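Local coordinates for putative aminomethyltransferase (Leptospirillum rubarum, PDB 3TTG), which probably binds folate, as a putative aminomethyltransferase related to the T-protein of the glycine cleavage system, although its own reaction is not established, at residues I48-E53 with N114-Y119; L75-F80 with A246-V251; K99-P104 with S160-L165; G185-L190 with A223-K228. One frame throughout, in Å; residues are numbered along the deposited sequence.

Contact 1: residues I48-E53 with N114-Y119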
loop_
_atom_site.group_PDB
_atom_site.type_symbol
_atom_site.label_atom_id
_atom_site.label_comp_id
_atom_site.label_asym_id
_atom_site.label_seq_id
_atom_site.Cartn_x
_atom_site.Cartn_y
_atom_site.Cartn_z
ATOM N N ILE A 48 2.197 0.291 16.106
ATOM C CA ILE A 48 3.055 1.162 16.913
ATOM C C ILE A 48 2.274 2.300 17.454
ATOM O O ILE A 48 1.610 3.010 16.694
ATOM C CB ILE A 48 4.235 1.707 16.070
ATOM C CG1 ILE A 48 5.012 0.616 15.335
ATOM C CG2 ILE A 48 5.173 2.568 16.935
ATOM C CD1 ILE A 48 5.611 -0.524 16.293
ATOM N N PHE A 49 2.353 2.524 18.755
ATOM C CA PHE A 49 1.596 3.644 19.349
ATOM C C PHE A 49 2.524 4.710 19.863
ATOM O O PHE A 49 3.611 4.409 20.374
ATOM C CB PHE A 49 0.669 3.139 20.449
ATOM C CG PHE A 49 -0.474 2.329 19.849
ATOM C CD1 PHE A 49 -1.667 2.940 19.492
ATOM C CD2 PHE A 49 -0.266 1.032 19.410
ATOM C CE1 PHE A 49 -2.697 2.204 18.900
ATOM C CE2 PHE A 49 -1.298 0.299 18.810
ATOM C CZ PHE A 49 -2.490 0.894 18.534
ATOM N N VAL A 50 2.103 5.972 19.710
ATOM C CA VAL A 50 2.853 7.118 20.194
ATOM C C VAL A 50 1.954 7.928 21.143
ATOM O O VAL A 50 0.879 8.410 20.763
ATOM C CB VAL A 50 3.430 7.996 19.078
ATOM C CG1 VAL A 50 4.358 9.069 19.669
ATOM C CG2 VAL A 50 4.170 7.141 18.059
ATOM N N GLU A 51 2.431 8.122 22.353
ATOM C CA GLU A 51 1.728 8.887 23.367
ATOM C C GLU A 51 2.594 9.977 23.907
ATOM O O GLU A 51 3.797 10.025 23.617
ATOM C CB GLU A 51 1.293 7.925 24.478
ATOM C CG GLU A 51 2.385 7.498 25.430
ATOM C CD GLU A 51 1.966 6.424 26.430
ATOM O OE1 GLU A 51 2.497 6.449 27.565
ATOM O OE2 GLU A 51 1.107 5.573 26.091
ATOM N N GLY A 52 1.967 10.896 24.622
ATOM C CA GLY A 52 2.663 11.994 25.283
ATOM C C GLY A 52 2.180 13.342 24.812
ATOM O O GLY A 52 1.565 13.470 23.756
ATOM N N GLU A 53 2.488 14.360 25.597
ATOM C CA GLU A 53 2.058 15.727 25.339
ATOM C C GLU A 53 2.616 16.287 24.018
ATOM O O GLU A 53 1.912 17.040 23.366
ATOM C CB GLU A 53 2.455 16.631 26.516
ATOM C CG GLU A 53 1.504 16.394 27.679
ATOM C CD GLU A 53 1.997 17.033 28.966
ATOM O OE1 GLU A 53 2.727 18.050 28.873
ATOM O OE2 GLU A 53 1.705 16.486 30.058
ATOM N N ASN A 114 13.208 2.434 15.488
ATOM C CA ASN A 114 14.520 3.088 15.518
ATOM C C ASN A 114 14.515 4.413 14.746
ATOM O O ASN A 114 15.192 5.365 15.134
ATOM C CB ASN A 114 15.628 2.151 14.958
ATOM C CG ASN A 114 15.978 0.986 15.884
ATOM O OD1 ASN A 114 15.713 1.011 17.089
ATOM N ND2 ASN A 114 16.599 -0.054 15.350
ATOM N N HIS A 115 13.844 4.448 13.639
ATOM C CA HIS A 115 13.691 5.695 12.846
ATOM C C HIS A 115 12.947 6.756 13.625
ATOM O O HIS A 115 13.459 7.857 13.776
ATOM C CB HIS A 115 12.982 5.442 11.543
ATOM C CG HIS A 115 12.818 6.679 10.690
ATOM N ND1 HIS A 115 13.872 7.207 9.983
ATOM C CD2 HIS A 115 11.725 7.462 10.489
ATOM C CE1 HIS A 115 13.406 8.305 9.396
ATOM N NE2 HIS A 115 12.121 8.504 9.682
ATOM N N LEU A 116 11.851 6.408 14.268
ATOM C CA LEU A 116 11.179 7.401 15.137
ATOM C C LEU A 116 12.083 7.875 16.287
ATOM O O LEU A 116 12.112 9.069 16.602
ATOM C CB LEU A 116 9.920 6.791 15.740
ATOM C CG LEU A 116 8.788 6.357 14.775
ATOM C CD1 LEU A 116 7.569 5.902 15.572
ATOM C CD2 LEU A 116 8.359 7.429 13.902
ATOM N N LYS A 117 12.835 6.940 16.936
ATOM C CA LYS A 117 13.666 7.282 18.091
ATOM C C LYS A 117 14.827 8.143 17.689
ATOM O O LYS A 117 15.233 8.965 18.475
ATOM C CB LYS A 117 14.158 6.024 18.837
ATOM C CG LYS A 117 13.023 5.366 19.567
ATOM C CD LYS A 117 13.465 4.167 20.304
ATOM C CE LYS A 117 12.314 3.608 21.114
ATOM N NZ LYS A 117 12.690 2.365 21.859
ATOM N N LYS A 118 15.296 8.042 16.461
ATOM C CA LYS A 118 16.327 8.935 15.903
ATOM C C LYS A 118 15.936 10.424 16.061
ATOM O O LYS A 118 16.805 11.277 16.239
ATOM C CB LYS A 118 16.481 8.611 14.402
ATOM C CG LYS A 118 17.608 9.279 13.693
ATOM C CD LYS A 118 17.625 8.855 12.257
ATOM C CE LYS A 118 18.569 9.709 11.457
ATOM N NZ LYS A 118 18.725 9.203 10.074
ATOM N N TYR A 119 14.615 10.724 15.956
ATOM C CA TYR A 119 14.085 12.086 16.042
ATOM C C TYR A 119 13.434 12.403 17.368
ATOM O O TYR A 119 12.914 13.503 17.547
ATOM C CB TYR A 119 13.087 12.303 14.872
ATOM C CG TYR A 119 13.833 12.337 13.568
ATOM C CD1 TYR A 119 14.335 13.535 13.066
ATOM C CD2 TYR A 119 13.897 11.210 12.746
ATOM C CE1 TYR A 119 14.970 13.587 11.840
ATOM C CE2 TYR A 119 14.554 11.253 11.512
ATOM C CZ TYR A 119 15.161 12.422 11.108
ATOM O OH TYR A 119 15.837 12.486 9.914
#

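Contact 2: residues L75-F80 with A246-V251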
loop_
_atom_site.group_PDB
_atom_site.type_symbol
_atom_site.label_atom_id
_atom_site.label_comp_id
_atom_site.label_asym_id
_atom_site.label_seq_id
_atom_site.Cartn_x
_atom_site.Cartn_y
_atom_site.Cartn_z
ATOM N N LEU A 75 -8.380 8.006 9.016
ATOM C CA LEU A 75 -7.148 7.341 8.709
ATOM C C LEU A 75 -6.410 8.177 7.667
ATOM O O LEU A 75 -7.035 8.651 6.733
ATOM C CB LEU A 75 -7.437 5.968 8.147
ATOM C CG LEU A 75 -6.260 5.026 8.018
ATOM C CD1 LEU A 75 -5.883 4.484 9.320
ATOM C CD2 LEU A 75 -6.632 3.891 7.106
ATOM N N SER A 76 -5.104 8.274 7.769
ATOM C CA SER A 76 -4.324 8.949 6.724
ATOM C C SER A 76 -3.125 8.097 6.352
ATOM O O SER A 76 -2.770 7.166 7.084
ATOM C CB SER A 76 -3.888 10.320 7.217
ATOM O OG SER A 76 -2.894 10.061 8.175
ATOM N N TYR A 77 -2.671 8.247 5.111
ATOM C CA TYR A 77 -1.498 7.604 4.614
ATOM C C TYR A 77 -0.347 8.600 4.729
ATOM O O TYR A 77 -0.542 9.805 4.506
ATOM C CB TYR A 77 -1.703 7.254 3.171
ATOM C CG TYR A 77 -0.628 6.392 2.596
ATOM C CD1 TYR A 77 -0.451 5.096 3.033
ATOM C CD2 TYR A 77 0.121 6.821 1.515
ATOM C CE1 TYR A 77 0.471 4.256 2.437
ATOM C CE2 TYR A 77 1.053 5.995 0.914
ATOM C CZ TYR A 77 1.248 4.720 1.391
ATOM O OH TYR A 77 2.164 3.918 0.760
ATOM N N SER A 78 0.795 8.119 5.066
ATOM C CA SER A 78 2.002 8.957 5.110
ATOM C C SER A 78 3.218 8.202 4.699
ATOM O O SER A 78 3.314 6.990 4.909
ATOM C CB SER A 78 2.251 9.471 6.527
ATOM O OG SER A 78 3.251 10.487 6.555
ATOM N N PHE A 79 4.207 8.949 4.230
ATOM C CA PHE A 79 5.564 8.499 4.096
ATOM C C PHE A 79 6.403 9.032 5.249
ATOM O O PHE A 79 6.062 10.017 5.907
ATOM C CB PHE A 79 6.190 8.968 2.765
ATOM C CG PHE A 79 5.593 8.308 1.582
ATOM C CD1 PHE A 79 5.851 6.973 1.308
ATOM C CD2 PHE A 79 4.705 8.988 0.767
ATOM C CE1 PHE A 79 5.237 6.345 0.239
ATOM C CE2 PHE A 79 4.073 8.343 -0.284
ATOM C CZ PHE A 79 4.383 7.052 -0.576
ATOM N N PHE A 80 7.530 8.381 5.438
ATOM C CA PHE A 80 8.635 8.804 6.300
ATOM C C PHE A 80 9.818 8.850 5.387
ATOM O O PHE A 80 10.240 7.821 4.824
ATOM C CB PHE A 80 8.823 7.884 7.503
ATOM C CG PHE A 80 7.643 7.929 8.444
ATOM C CD1 PHE A 80 7.681 8.706 9.587
ATOM C CD2 PHE A 80 6.441 7.316 8.105
ATOM C CE1 PHE A 80 6.585 8.794 10.415
ATOM C CE2 PHE A 80 5.345 7.418 8.926
ATOM C CZ PHE A 80 5.413 8.166 10.056
ATOM N N ALA A 246 6.284 7.550 -7.344
ATOM C CA ALA A 246 5.335 6.465 -7.003
ATOM C C ALA A 246 3.845 6.782 -7.216
ATOM O O ALA A 246 3.021 5.869 -7.088
ATOM C CB ALA A 246 5.562 6.036 -5.573
ATOM N N GLY A 247 3.486 8.003 -7.634
ATOM C CA GLY A 247 2.096 8.370 -7.828
ATOM C C GLY A 247 1.311 8.515 -6.528
ATOM O O GLY A 247 0.087 8.440 -6.551
ATOM N N LEU A 248 1.985 8.726 -5.390
ATOM C CA LEU A 248 1.376 8.701 -4.082
ATOM C C LEU A 248 1.584 9.988 -3.256
ATOM O O LEU A 248 1.243 10.005 -2.093
ATOM C CB LEU A 248 1.906 7.503 -3.326
ATOM C CG LEU A 248 1.412 6.165 -3.820
ATOM C CD1 LEU A 248 2.100 5.046 -3.043
ATOM C CD2 LEU A 248 -0.099 6.048 -3.582
ATOM N N ASP A 249 2.070 11.049 -3.854
ATOM C CA ASP A 249 2.198 12.290 -3.133
ATOM C C ASP A 249 0.799 12.940 -2.874
ATOM O O ASP A 249 0.670 13.615 -1.875
ATOM C CB ASP A 249 3.140 13.278 -3.820
ATOM C CG ASP A 249 2.719 13.730 -5.182
ATOM O OD1 ASP A 249 2.348 12.859 -6.008
ATOM O OD2 ASP A 249 2.817 14.958 -5.452
ATOM N N SER A 250 -0.240 12.694 -3.701
ATOM C CA SER A 250 -1.570 13.259 -3.435
ATOM C C SER A 250 -2.188 12.631 -2.157
ATOM O O SER A 250 -2.759 13.329 -1.372
ATOM C CB SER A 250 -2.500 13.054 -4.636
ATOM O OG SER A 250 -3.798 13.532 -4.338
ATOM N N VAL A 251 -1.956 11.351 -1.896
ATOM C CA VAL A 251 -2.513 10.701 -0.686
ATOM C C VAL A 251 -1.537 10.634 0.548
ATOM O O VAL A 251 -2.007 10.570 1.707
ATOM C CB VAL A 251 -3.036 9.278 -1.083
ATOM C CG1 VAL A 251 -1.917 8.356 -1.513
ATOM C CG2 VAL A 251 -3.804 8.633 0.056
HETATM O O HOH W 1 -4.112 10.294 3.384
#

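Contact 3: residues K99-P104 with S160-L165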
loop_
_atom_site.group_PDB
_atom_site.type_symbol
_atom_site.label_atom_id
_atom_site.label_comp_id
_atom_site.label_asym_id
_atom_site.label_seq_id
_atom_site.Cartn_x
_atom_site.Cartn_y
_atom_site.Cartn_z
ATOM N N LYS A 99 -3.576 8.945 21.902
ATOM C CA LYS A 99 -2.527 8.178 21.220
ATOM C C LYS A 99 -2.600 8.326 19.709
ATOM O O LYS A 99 -3.680 8.458 19.149
ATOM C CB LYS A 99 -2.601 6.678 21.562
ATOM C CG LYS A 99 -2.071 6.344 22.927
ATOM C CD LYS A 99 -1.915 4.826 23.137
ATOM C CE LYS A 99 -3.104 4.160 23.802
ATOM N NZ LYS A 99 -2.908 4.029 25.265
ATOM N N ILE A 100 -1.427 8.262 19.040
ATOM C CA ILE A 100 -1.346 8.203 17.574
ATOM C C ILE A 100 -0.976 6.758 17.258
ATOM O O ILE A 100 -0.052 6.234 17.878
ATOM C CB ILE A 100 -0.370 9.248 16.951
ATOM C CG1 ILE A 100 -0.875 10.692 17.242
ATOM C CG2 ILE A 100 -0.292 9.054 15.429
ATOM C CD1 ILE A 100 0.201 11.871 17.052
ATOM N N ALA A 101 -1.763 6.060 16.419
ATOM C CA ALA A 101 -1.467 4.669 15.998
ATOM C C ALA A 101 -0.800 4.684 14.639
ATOM O O ALA A 101 -1.293 5.350 13.760
ATOM C CB ALA A 101 -2.751 3.858 15.936
ATOM N N LEU A 102 0.319 3.997 14.474
ATOM C CA LEU A 102 1.063 3.941 13.243
ATOM C C LEU A 102 1.215 2.525 12.854
ATOM O O LEU A 102 1.646 1.681 13.668
ATOM C CB LEU A 102 2.484 4.603 13.372
ATOM C CG LEU A 102 2.512 6.049 13.814
ATOM C CD1 LEU A 102 3.937 6.495 14.160
ATOM C CD2 LEU A 102 1.903 6.959 12.750
ATOM N N PHE A 103 0.956 2.263 11.586
ATOM C CA PHE A 103 1.083 0.896 11.020
ATOM C C PHE A 103 2.084 0.928 9.863
ATOM O O PHE A 103 1.707 1.145 8.699
ATOM C CB PHE A 103 -0.253 0.347 10.589
ATOM C CG PHE A 103 -1.228 0.357 11.740
ATOM C CD1 PHE A 103 -1.464 -0.788 12.479
ATOM C CD2 PHE A 103 -1.985 1.487 12.021
ATOM C CE1 PHE A 103 -2.346 -0.773 13.556
ATOM C CE2 PHE A 103 -2.923 1.484 13.048
ATOM C CZ PHE A 103 -3.047 0.372 13.861
ATOM N N PRO A 104 3.382 0.746 10.184
ATOM C CA PRO A 104 4.418 0.711 9.139
ATOM C C PRO A 104 4.404 -0.629 8.384
ATOM O O PRO A 104 3.539 -1.450 8.638
ATOM C CB PRO A 104 5.686 0.913 9.940
ATOM C CG PRO A 104 5.416 0.133 11.171
ATOM C CD PRO A 104 3.992 0.490 11.506
ATOM N N SER A 160 -11.379 5.685 4.413
ATOM C CA SER A 160 -10.462 6.547 5.176
ATOM C C SER A 160 -10.858 6.623 6.663
ATOM O O SER A 160 -10.931 7.718 7.217
ATOM C CB SER A 160 -10.425 7.965 4.590
ATOM O OG SER A 160 -10.155 7.963 3.205
ATOM N N SER A 161 -11.107 5.477 7.311
ATOM C CA SER A 161 -11.515 5.513 8.712
ATOM C C SER A 161 -10.670 4.625 9.548
ATOM O O SER A 161 -10.082 3.643 9.070
ATOM C CB SER A 161 -12.996 5.154 8.898
ATOM O OG SER A 161 -13.259 3.818 8.521
ATOM N N PHE A 162 -10.608 4.979 10.820
ATOM C CA PHE A 162 -9.838 4.282 11.862
ATOM C C PHE A 162 -10.734 4.131 13.051
ATOM O O PHE A 162 -11.126 5.150 13.641
ATOM C CB PHE A 162 -8.580 5.074 12.275
ATOM C CG PHE A 162 -7.747 4.334 13.294
ATOM C CD1 PHE A 162 -7.226 3.087 13.006
ATOM C CD2 PHE A 162 -7.615 4.818 14.598
ATOM C CE1 PHE A 162 -6.533 2.371 13.958
ATOM C CE2 PHE A 162 -6.893 4.105 15.544
ATOM C CZ PHE A 162 -6.337 2.899 15.209
ATOM N N ARG A 163 -11.081 2.906 13.398
ATOM C CA ARG A 163 -12.024 2.664 14.495
ATOM C C ARG A 163 -11.464 1.686 15.511
ATOM O O ARG A 163 -10.829 0.712 15.107
ATOM C CB ARG A 163 -13.331 2.057 13.950
ATOM C CG ARG A 163 -13.840 2.504 12.557
ATOM C CD ARG A 163 -14.953 3.540 12.590
ATOM N NE ARG A 163 -16.141 3.034 13.294
ATOM C CZ ARG A 163 -17.248 3.733 13.538
ATOM N NH1 ARG A 163 -18.257 3.178 14.201
ATOM N NH2 ARG A 163 -17.361 4.991 13.115
HETATM N N MSE A 164 -11.758 1.893 16.817
HETATM C CA MSE A 164 -11.429 0.894 17.828
HETATM C C MSE A 164 -12.665 0.031 17.985
HETATM O O MSE A 164 -13.773 0.545 17.938
HETATM C CB MSE A 164 -10.997 1.507 19.155
HETATM C CG MSE A 164 -10.341 0.476 20.083
HETATM SE SE MSE A 164 -9.696 1.251 21.728
HETATM C CE MSE A 164 -9.144 -0.403 22.567
ATOM N N LEU A 165 -12.491 -1.282 17.983
ATOM C CA LEU A 165 -13.589 -2.232 18.135
ATOM C C LEU A 165 -13.961 -2.288 19.653
ATOM O O LEU A 165 -13.095 -2.088 20.515
ATOM C CB LEU A 165 -13.196 -3.616 17.579
ATOM C CG LEU A 165 -12.920 -3.666 16.099
ATOM C CD1 LEU A 165 -12.271 -4.976 15.690
ATOM C CD2 LEU A 165 -14.190 -3.418 15.310
#

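Contact 4: residues G185-L190 with A223-K228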
loop_
_atom_site.group_PDB
_atom_site.type_symbol
_atom_site.label_atom_id
_atom_site.label_comp_id
_atom_site.label_asym_id
_atom_site.label_seq_id
_atom_site.Cartn_x
_atom_site.Cartn_y
_atom_site.Cartn_z
ATOM N N GLY A 185 -10.831 0.571 -5.107
ATOM C CA GLY A 185 -11.829 -0.216 -4.405
ATOM C C GLY A 185 -11.613 -0.288 -2.910
ATOM O O GLY A 185 -10.659 0.291 -2.375
ATOM N N LEU A 186 -12.506 -1.012 -2.223
ATOM C CA LEU A 186 -12.430 -1.111 -0.780
ATOM C C LEU A 186 -11.327 -2.060 -0.276
ATOM O O LEU A 186 -11.123 -3.165 -0.806
ATOM C CB LEU A 186 -13.779 -1.563 -0.194
ATOM C CG LEU A 186 -14.853 -0.506 -0.272
ATOM C CD1 LEU A 186 -16.244 -1.162 -0.252
ATOM C CD2 LEU A 186 -14.698 0.523 0.849
ATOM N N GLN A 187 -10.678 -1.627 0.791
ATOM C CA GLN A 187 -9.652 -2.422 1.543
ATOM C C GLN A 187 -9.781 -2.166 3.008
ATOM O O GLN A 187 -9.786 -1.006 3.407
ATOM C CB GLN A 187 -8.239 -2.093 1.140
ATOM C CG GLN A 187 -7.893 -2.328 -0.294
ATOM C CD GLN A 187 -6.499 -1.854 -0.577
ATOM O OE1 GLN A 187 -6.270 -0.682 -0.952
ATOM N NE2 GLN A 187 -5.539 -2.742 -0.436
ATOM N N ALA A 188 -9.991 -3.203 3.804
ATOM C CA ALA A 188 -10.051 -3.051 5.234
ATOM C C ALA A 188 -9.071 -3.991 5.910
ATOM O O ALA A 188 -8.917 -5.148 5.495
ATOM C CB ALA A 188 -11.447 -3.327 5.740
ATOM N N ASP A 189 -8.373 -3.473 6.927
ATOM C CA ASP A 189 -7.431 -4.242 7.734
ATOM C C ASP A 189 -7.940 -4.320 9.148
ATOM O O ASP A 189 -8.081 -3.304 9.833
ATOM C CB ASP A 189 -6.064 -3.643 7.734
ATOM C CG ASP A 189 -5.523 -3.352 6.339
ATOM O OD1 ASP A 189 -5.800 -4.161 5.393
ATOM O OD2 ASP A 189 -4.903 -2.301 6.171
ATOM N N LEU A 190 -8.148 -5.517 9.598
ATOM C CA LEU A 190 -8.670 -5.763 10.926
ATOM C C LEU A 190 -7.540 -6.237 11.829
ATOM O O LEU A 190 -6.949 -7.257 11.524
ATOM C CB LEU A 190 -9.764 -6.841 10.873
ATOM C CG LEU A 190 -11.087 -6.549 10.187
ATOM C CD1 LEU A 190 -10.916 -6.251 8.708
ATOM C CD2 LEU A 190 -12.022 -7.757 10.291
ATOM N N ALA A 223 -1.890 -10.883 -6.684
ATOM C CA ALA A 223 -2.452 -10.703 -8.012
ATOM C C ALA A 223 -3.573 -9.654 -7.955
ATOM O O ALA A 223 -3.611 -8.731 -8.789
ATOM C CB ALA A 223 -2.957 -12.031 -8.544
ATOM N N TYR A 224 -4.451 -9.763 -6.933
ATOM C CA TYR A 224 -5.536 -8.826 -6.753
ATOM C C TYR A 224 -4.974 -7.387 -6.608
ATOM O O TYR A 224 -5.428 -6.461 -7.307
ATOM C CB TYR A 224 -6.410 -9.223 -5.521
ATOM C CG TYR A 224 -7.489 -8.203 -5.257
ATOM C CD1 TYR A 224 -8.783 -8.392 -5.720
ATOM C CD2 TYR A 224 -7.222 -7.055 -4.524
ATOM C CE1 TYR A 224 -9.775 -7.425 -5.515
ATOM C CE2 TYR A 224 -8.201 -6.083 -4.314
ATOM C CZ TYR A 224 -9.474 -6.263 -4.829
ATOM O OH TYR A 224 -10.461 -5.331 -4.581
ATOM N N LEU A 225 -3.998 -7.198 -5.710
ATOM C CA LEU A 225 -3.407 -5.854 -5.520
ATOM C C LEU A 225 -2.736 -5.348 -6.801
ATOM O O LEU A 225 -2.819 -4.147 -7.135
ATOM C CB LEU A 225 -2.383 -5.813 -4.379
ATOM C CG LEU A 225 -2.898 -6.106 -2.975
ATOM C CD1 LEU A 225 -1.744 -6.077 -1.999
ATOM C CD2 LEU A 225 -4.031 -5.185 -2.569
ATOM N N THR A 226 -2.074 -6.252 -7.533
ATOM C CA THR A 226 -1.405 -5.821 -8.807
ATOM C C THR A 226 -2.464 -5.456 -9.858
ATOM O O THR A 226 -2.281 -4.459 -10.584
ATOM C CB THR A 226 -0.440 -6.894 -9.318
ATOM O OG1 THR A 226 0.374 -7.259 -8.178
ATOM C CG2 THR A 226 0.474 -6.363 -10.467
ATOM N N GLU A 227 -3.572 -6.223 -9.921
ATOM C CA GLU A 227 -4.711 -5.910 -10.830
ATOM C C GLU A 227 -5.313 -4.514 -10.521
ATOM O O GLU A 227 -5.744 -3.816 -11.440
ATOM C CB GLU A 227 -5.805 -7.002 -10.750
ATOM C CG GLU A 227 -5.449 -8.261 -11.528
ATOM C CD GLU A 227 -6.313 -9.494 -11.303
ATOM O OE1 GLU A 227 -7.044 -9.543 -10.293
ATOM O OE2 GLU A 227 -6.289 -10.403 -12.158
ATOM N N LYS A 228 -5.260 -4.071 -9.268
ATOM C CA LYS A 228 -5.701 -2.712 -8.855
ATOM C C LYS A 228 -4.598 -1.634 -9.026
ATOM O O LYS A 228 -4.890 -0.449 -8.868
ATOM C CB LYS A 228 -6.195 -2.695 -7.409
ATOM C CG LYS A 228 -7.353 -3.671 -7.163
ATOM C CD LYS A 228 -8.565 -3.535 -8.078
ATOM C CE LYS A 228 -9.247 -2.207 -8.031
ATOM N NZ LYS A 228 -10.381 -2.159 -8.995
HETATM O O HOH W 2 -9.679 -3.089 -3.267
#

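Contact 1: residues I48-E53 with N114-Y119
Leu116 reaches out from the last turn of helix 109-118 and sets one methyl, CD1, over two side chains of strand 48-51, Ile48 and Val50. Ile48 and Val50 flank Phe49, so both project from the same face of the strand, each offering its CG2 methyl. Leu116 CD1 stands 4.3 Å from Ile48 CG2 and 4.4 Å from Val50 CG2, almost midway between them, so the leucine rests on the pair like one ball over two. CG2 of Ile48 is anti to the backbone N, with the longer CG1 branch (chi1 -52°) turned to the other side; in Val50 it is CG1 that stands anti (chi1 -172°), leaving CG2 for the leucine. The two CG2 methyls therefore lean toward each other, 4.8 Å from Ile48 CG2 to Val50 CG2, well inside the spacing of their CA atoms. The fit is light: the contact is purely apolar, and the backbones stay far apart, with 9.7 Å between Val50 CA and Leu116 CA. All three side chains are nonetheless buried, because neighbours fill in around them. Leu102 and Ile128, from the strands flanking 48-51, also touch Leu116, and Leu59 of helix 55-60 meets both Leu116 and Val50. Phe49 points away from the helix and touches Ala101. Strand 48-51 thus runs antiparallel between strands 99-103 and 127-130, bonded through its backbone to both, with helix 109-118 lying over one face and helix 55-60 beside it.

Contact 2: residues L75-F80 with A246-V251
Phe79 and Tyr77, alternate residues on one face of strand 75-81, receive Leu248 and Val251 from the loop and first turn of helix 249-252. The side chains of Leu248 and Phe79 cross at about a right angle; Leu248 CB lies at the ring edge, near its plane, 3.7 Å from Phe79 CZ. The carbonyl O of Leu248 also lies in that plane, 3.7 Å from Phe79 CE2, where the slightly positive ring hydrogens would suit an oxygen. Beyond it, Leu248 CD1 leans between the rings, 3.9 Å from Phe79 CZ and 4.0 Å from Tyr77 OH. Tyr77 has CG anti to its own N (chi1 -171°), which sets the ring where CD2 meets Val251 CG1 at 4.0 Å, while Val251 CG2 is near Tyr77 CB. With a serine in place of Phe79, Leu248 is likely to lose the ring its CB and CD1 rest against, leaving a gap under the helix start. A water ties the backbones together, accepting from Tyr77 N at 3.0 Å and donating to Val251 O at 2.7 Å.

Farther out, Tyr77 OH bonds to Asp90, Phe178 meets the ring edge-to-face, and Gln65 NE2 bonds to the carbonyl of Tyr77. Leu248 holds the N-cap position of the helix. This is a short helix packed on the outermost strand of an antiparallel sheet, here closing a long chain excursion within a folate-binding domain of the T-protein type.

Contact 3: residues K99-P104 with S160-L165
Ala101 and Phe162 mark the closest approach of strands 99-103 and 161-164, whose backbones stay 9.3 Å apart between Ala101 CA and Phe162 CA, a gap bridged by side chains alone. Phe162 does most of the bridging. Its CG is anti to the backbone N (chi1 -177°), which carries the ring toward strand 99-103 until its far end meets that strand. There CZ lies 3.8 Å from Ala101 CB, with CE2 a little farther from the same methyl. On its other flank Phe162 CE1 touches Phe103, 3.8 Å from Phe103 CE2 and 4.0 Å from Phe103 CZ. The two phenylalanine side chains cross at about a right angle, and each ring meets the other obliquely. Ala101, with only a methyl to offer, lets the tip of Phe162 come in close to the strand.

The contact joins two different sheets of the folate-binding domain: strand 99-103 is an inner strand of the five-stranded antiparallel sheet, and 161-164 is the outermost strand of the mixed one. A G1 beta bulge, Ser160 and Ser161 facing Ile173, starts the second strand, and Ser160 has the positive phi (57°) this bulge calls for. Replacing Phe162 by an alanine would probably leave Ala101 and Phe103 without the ring that reaches them from strand 161-164 and open a gap between the sheets. Tyr170 lies with its ring nearly parallel to that of Phe162, and Phe96 and Leu172 also touch it. Phe103 meets Phe191 of the mixed sheet as well, and its carbonyl is bonded by Arg45.

Contact 4: residues G185-L190 with A223-K228
A methyl of Leu225, CD2, lies 3.6 Å from Gln187 NE2 at the tight end of this contact, in plain van der Waals touch with the amide nitrogen. The CA to CB bond of Leu225 does not aim at the strand, but the end of the side chain comes nearer: chi1 of -63° sets CG beside the backbone N, and the CD2 branch, not the CD1 that continues the chain, makes the touch. Gln187 stretches out to meet it, extended beyond CG, and the two side chains pass at a slant. Both are buried, with Ile230 touching each of them.

The contact lies where strand 187-193 of the mixed sheet begins and helix 218-227 ends, a helix terminus set beside the entry to a strand. On its other side this helix faces the C-terminal barrel domain: Glu227 bonds to Ser316, and Thr226 to Arg312 and Ser314.

Away from the leucine the fit slackens and a water fills in. Tyr224 OH and Leu186 O are 4.4 Å apart, too far for a direct bond; the water accepts from Tyr224 OH at 2.7 Å, lying in the plane of the ring, and donates to Leu186 O at 2.9 Å. His33 stacks on the tyrosine ring. Looser still is the partly exposed edge, where Lys228 CE passes 4.3 Å from Gly185 N. The charged end of that lysine forms a salt bridge with the terminal carboxylate of Val355.

Contacts 1, 2 and 3 share the five-stranded antiparallel sheet and form a continuous chain of touches. Contacts 1 and 3, centres 15 Å apart, occupy neighbouring strands, with a probable hydrogen bond of 2.8 Å from Leu102 N to Ile48 O. Contact 2 meets contact 1 where Leu116 CD2 packs 4.1 Å from Phe80 CE1, and contact 3 where Leu75 N lies 3.1 Å from Ser160 O. Contact 4 stands apart: its nearest atoms are about 6 Å from contacts 2 and 3, and its centre is 29 Å from that of contact 1. It shares the mixed sheet with contact 3. All four belong to the folate-binding domain, though none can be placed against a particular part of a folate site.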